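Local coordinates for protein ribonuclease S-F11 (Nicotiana alata, PDB 1IOO) that cleaves RNA as a secreted stylar ribonuclease of the T2 family, associated with the self-incompatibility by which the plant rejects its own pollen, at residues 126-137 against 186-196. Residues are numbered along the deposited sequence; the frame is centred on the assembly and turned at random.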
loop_
_atom_site.group_PDB
_atom_site.type_symbol
_atom_site.label_atom_id
_atom_site.label_comp_id
_atom_site.label_asym_id
_atom_site.label_seq_id
_atom_site.Cartn_x
_atom_site.Cartn_y
_atom_site.Cartn_z
ATOM N N ILE A 126 10.600 11.660 -12.413
ATOM C CA ILE A 126 9.999 10.350 -12.646
ATOM C C ILE A 126 8.487 10.501 -12.723
ATOM O O ILE A 126 7.832 10.760 -11.714
ATOM C CB ILE A 126 10.375 9.354 -11.515
ATOM C CG1 ILE A 126 11.888 9.102 -11.525
ATOM C CG2 ILE A 126 9.636 8.029 -11.699
ATOM C CD1 ILE A 126 12.387 8.303 -10.326
ATOM N N ILE A 127 7.935 10.373 -13.926
ATOM C CA ILE A 127 6.503 10.558 -14.121
ATOM C C ILE A 127 5.882 9.409 -14.910
ATOM O O ILE A 127 6.574 8.686 -15.625
ATOM C CB ILE A 127 6.217 11.890 -14.853
ATOM C CG1 ILE A 127 6.966 11.928 -16.186
ATOM C CG2 ILE A 127 6.632 13.062 -13.968
ATOM C CD1 ILE A 127 6.670 13.169 -17.027
ATOM N N PRO A 128 4.560 9.227 -14.780
ATOM C CA PRO A 128 3.875 8.148 -15.499
ATOM C C PRO A 128 4.023 8.299 -17.004
ATOM O O PRO A 128 4.109 9.415 -17.517
ATOM C CB PRO A 128 2.428 8.297 -15.041
ATOM C CG PRO A 128 2.572 8.856 -13.650
ATOM C CD PRO A 128 3.640 9.900 -13.843
ATOM N N GLY A 129 4.068 7.171 -17.705
ATOM C CA GLY A 129 4.193 7.215 -19.152
ATOM C C GLY A 129 5.567 6.842 -19.673
ATOM O O GLY A 129 5.762 6.748 -20.885
ATOM N N SER A 130 6.522 6.641 -18.772
ATOM C CA SER A 130 7.877 6.269 -19.168
ATOM C C SER A 130 8.459 5.232 -18.221
ATOM O O SER A 130 7.826 4.852 -17.237
ATOM C CB SER A 130 8.786 7.499 -19.198
ATOM O OG SER A 130 8.290 8.471 -20.100
ATOM N N SER A 131 9.671 4.779 -18.524
ATOM C CA SER A 131 10.332 3.779 -17.704
ATOM C C SER A 131 11.588 4.340 -17.058
ATOM O O SER A 131 12.266 5.199 -17.625
ATOM C CB SER A 131 10.671 2.554 -18.547
ATOM O OG SER A 131 9.489 1.990 -19.087
ATOM N N TYR A 132 11.897 3.840 -15.868
ATOM C CA TYR A 132 13.045 4.309 -15.116
ATOM C C TYR A 132 13.746 3.161 -14.429
ATOM O O TYR A 132 13.158 2.098 -14.232
ATOM C CB TYR A 132 12.569 5.309 -14.065
ATOM C CG TYR A 132 11.659 6.362 -14.644
ATOM C CD1 TYR A 132 10.297 6.114 -14.827
ATOM C CD2 TYR A 132 12.164 7.595 -15.047
ATOM C CE1 TYR A 132 9.463 7.068 -15.400
ATOM C CE2 TYR A 132 11.339 8.559 -15.618
ATOM C CZ TYR A 132 9.991 8.288 -15.793
ATOM O OH TYR A 132 9.172 9.235 -16.362
ATOM N N THR A 133 15.002 3.373 -14.053
ATOM C CA THR A 133 15.742 2.336 -13.363
ATOM C C THR A 133 15.195 2.137 -11.964
ATOM O O THR A 133 14.645 3.061 -11.360
ATOM C CB THR A 133 17.252 2.661 -13.243
ATOM O OG1 THR A 133 17.443 3.829 -12.435
ATOM C CG2 THR A 133 17.859 2.883 -14.618
ATOM N N PHE A 134 15.327 0.922 -11.455
ATOM C CA PHE A 134 14.873 0.621 -10.113
ATOM C C PHE A 134 15.529 1.552 -9.102
ATOM O O PHE A 134 14.864 2.086 -8.213
ATOM C CB PHE A 134 15.216 -0.827 -9.758
ATOM C CG PHE A 134 14.963 -1.171 -8.323
ATOM C CD1 PHE A 134 13.721 -1.641 -7.911
ATOM C CD2 PHE A 134 15.965 -0.995 -7.375
ATOM C CE1 PHE A 134 13.483 -1.930 -6.576
ATOM C CE2 PHE A 134 15.735 -1.282 -6.035
ATOM C CZ PHE A 134 14.492 -1.750 -5.636
ATOM N N GLN A 135 16.835 1.760 -9.258
ATOM C CA GLN A 135 17.599 2.584 -8.332
ATOM C C GLN A 135 17.087 4.018 -8.287
ATOM O O GLN A 135 17.024 4.623 -7.216
ATOM C CB GLN A 135 19.083 2.581 -8.707
ATOM C CG GLN A 135 19.984 3.092 -7.595
ATOM C CD GLN A 135 19.903 2.231 -6.348
ATOM O OE1 GLN A 135 20.047 1.010 -6.416
ATOM N NE2 GLN A 135 19.678 2.862 -5.200
ATOM N N ASP A 136 16.739 4.572 -9.445
ATOM C CA ASP A 136 16.227 5.941 -9.487
ATOM C C ASP A 136 14.903 6.051 -8.734
ATOM O O ASP A 136 14.679 7.005 -7.991
ATOM C CB ASP A 136 16.061 6.417 -10.931
ATOM C CG ASP A 136 17.385 6.809 -11.572
ATOM O OD1 ASP A 136 18.407 6.840 -10.856
ATOM O OD2 ASP A 136 17.401 7.097 -12.786
ATOM N N ILE A 137 14.027 5.071 -8.930
ATOM C CA ILE A 137 12.755 5.054 -8.224
ATOM C C ILE A 137 12.989 4.893 -6.721
ATOM O O ILE A 137 12.449 5.645 -5.910
ATOM C CB ILE A 137 11.856 3.898 -8.732
ATOM C CG1 ILE A 137 11.472 4.154 -10.189
ATOM C CG2 ILE A 137 10.596 3.785 -7.871
ATOM C CD1 ILE A 137 10.819 2.963 -10.869
ATOM N N CYS A 186 11.520 -6.719 -8.708
ATOM C CA CYS A 186 11.775 -5.949 -9.917
ATOM C C CYS A 186 13.022 -6.425 -10.634
ATOM O O CYS A 186 14.093 -6.534 -10.034
ATOM C CB CYS A 186 11.974 -4.466 -9.596
ATOM S SG CYS A 186 10.574 -3.625 -8.798
ATOM N N ASP A 187 12.879 -6.707 -11.924
ATOM C CA ASP A 187 14.012 -7.094 -12.745
ATOM C C ASP A 187 14.888 -5.872 -12.990
ATOM O O ASP A 187 14.570 -5.031 -13.833
ATOM C CB ASP A 187 13.519 -7.648 -14.082
ATOM C CG ASP A 187 14.616 -8.331 -14.871
ATOM O OD1 ASP A 187 15.795 -7.949 -14.703
ATOM O OD2 ASP A 187 14.296 -9.241 -15.664
ATOM N N LYS A 188 15.980 -5.768 -12.241
ATOM C CA LYS A 188 16.856 -4.602 -12.324
ATOM C C LYS A 188 17.747 -4.609 -13.565
ATOM O O LYS A 188 18.525 -3.676 -13.771
ATOM C CB LYS A 188 17.699 -4.498 -11.055
ATOM C CG LYS A 188 16.835 -4.410 -9.803
ATOM C CD LYS A 188 17.660 -4.271 -8.544
ATOM C CE LYS A 188 16.775 -4.358 -7.314
ATOM N NZ LYS A 188 17.582 -4.338 -6.066
ATOM N N THR A 189 17.640 -5.649 -14.386
ATOM C CA THR A 189 18.430 -5.712 -15.615
ATOM C C THR A 189 17.766 -4.890 -16.709
ATOM O O THR A 189 18.273 -4.783 -17.825
ATOM C CB THR A 189 18.594 -7.165 -16.131
ATOM O OG1 THR A 189 17.337 -7.649 -16.625
ATOM C CG2 THR A 189 19.084 -8.074 -15.015
ATOM N N ALA A 190 16.621 -4.308 -16.368
ATOM C CA ALA A 190 15.862 -3.487 -17.297
ATOM C C ALA A 190 15.127 -2.384 -16.558
ATOM O O ALA A 190 14.930 -2.465 -15.346
ATOM C CB ALA A 190 14.868 -4.352 -18.058
ATOM N N LYS A 191 14.723 -1.351 -17.286
ATOM C CA LYS A 191 14.004 -0.250 -16.675
ATOM C C LYS A 191 12.619 -0.687 -16.210
ATOM O O LYS A 191 12.102 -1.724 -16.635
ATOM C CB LYS A 191 13.899 0.928 -17.647
ATOM C CG LYS A 191 15.244 1.594 -17.939
ATOM C CD LYS A 191 15.066 2.947 -18.604
ATOM C CE LYS A 191 16.400 3.658 -18.783
ATOM N NZ LYS A 191 16.211 5.057 -19.272
ATOM N N VAL A 192 12.031 0.109 -15.326
ATOM C CA VAL A 192 10.716 -0.172 -14.775
ATOM C C VAL A 192 9.685 0.822 -15.296
ATOM O O VAL A 192 9.878 2.035 -15.219
ATOM C CB VAL A 192 10.752 -0.087 -13.230
ATOM C CG1 VAL A 192 9.376 -0.369 -12.649
ATOM C CG2 VAL A 192 11.769 -1.073 -12.690
ATOM N N LEU A 193 8.581 0.300 -15.820
ATOM C CA LEU A 193 7.528 1.140 -16.355
ATOM C C LEU A 193 6.682 1.778 -15.250
ATOM O O LEU A 193 6.307 1.121 -14.282
ATOM C CB LEU A 193 6.605 0.307 -17.256
ATOM C CG LEU A 193 5.348 1.000 -17.788
ATOM C CD1 LEU A 193 5.745 2.148 -18.706
ATOM C CD2 LEU A 193 4.478 -0.012 -18.531
ATOM N N PHE A 194 6.442 3.077 -15.385
ATOM C CA PHE A 194 5.530 3.804 -14.508
ATOM C C PHE A 194 4.273 4.089 -15.320
ATOM O O PHE A 194 4.191 5.085 -16.032
ATOM C CB PHE A 194 6.200 5.110 -14.030
ATOM C CG PHE A 194 5.512 5.792 -12.865
ATOM C CD1 PHE A 194 4.446 5.199 -12.190
ATOM C CD2 PHE A 194 5.949 7.048 -12.441
ATOM C CE1 PHE A 194 3.825 5.845 -11.114
ATOM C CE2 PHE A 194 5.336 7.702 -11.367
ATOM C CZ PHE A 194 4.273 7.100 -10.702
ATOM N N ARG A 195 3.321 3.165 -15.256
ATOM C CA ARG A 195 2.133 3.228 -16.107
ATOM C C ARG A 195 1.312 4.493 -15.937
ATOM O O ARG A 195 1.003 4.920 -14.826
ATOM C CB ARG A 195 1.260 1.995 -15.896
ATOM C CG ARG A 195 0.158 1.855 -16.940
ATOM C CD ARG A 195 -0.544 0.512 -16.800
ATOM N NE ARG A 195 0.343 -0.610 -17.104
ATOM C CZ ARG A 195 0.694 -0.976 -18.332
ATOM N NH1 ARG A 195 0.230 -0.314 -19.386
ATOM N NH2 ARG A 195 1.519 -1.998 -18.511
ATOM N N ARG A 196 0.941 5.076 -17.071
ATOM C CA ARG A 196 0.109 6.267 -17.103
ATOM C C ARG A 196 -1.342 5.910 -16.786
ATOM O O ARG A 196 -1.993 6.632 -16.002
ATOM C CB ARG A 196 0.192 6.904 -18.492
ATOM C CG ARG A 196 -0.682 8.129 -18.693
ATOM C CD ARG A 196 -0.075 9.354 -18.040
ATOM N NE ARG A 196 -0.014 9.232 -16.588
ATOM C CZ ARG A 196 -1.080 9.205 -15.795
ATOM N NH1 ARG A 196 -2.299 9.290 -16.312
ATOM N NH2 ARG A 196 -0.926 9.097 -14.483
ATOM O OXT ARG A 196 -1.811 4.896 -17.341
HETATM O O HOH W 1 14.460 6.736 -17.664
HETATM O O HOH W 2 16.042 -1.286 -13.181
#
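Pro128 lies on the Phe194 ring, its CG 3.8 Å from the centroid, over the face but shifted toward the rim, a CH-pi contact in which the two side chains run side by side. Phe194 has CG anti to its backbone N (chi1 -166°), which carries the ring against Pro128 and the Ile127 carbonyl carbon, CD2 reaching Ile126 CG2. That methyl sits over the centre of the Tyr132 ring, whose edge faces Phe194 CB; Tyr132 OH donates to a lone pair of Ile127 O, tying the hydroxyl to the first residue of the type II turn Ile127-Ser130. At the other end, the extended chain of Lys188 crosses one face of Phe134, with CE 3.6 Å from the ring centroid and NZ off-centre in a cation-pi contact, while Cys186 SG stands at the ring edge.

The backbones pair antiparallel. Tyr132 and Val192 exchange both backbone bonds, and Gly129 N reaches Phe194 O at 2.7 Å. A two-stranded ribbon thus ties the C-terminal tail to the start of helix 134-145. Phe194 rests on Leu118 and Leu121 of helix 117-123 and on Leu163 of strand 162-170, whereas Phe134 and Ile137 meet Ile151 of strand 150-154, to which the Cys186-Cys153 disulfide also links the tail.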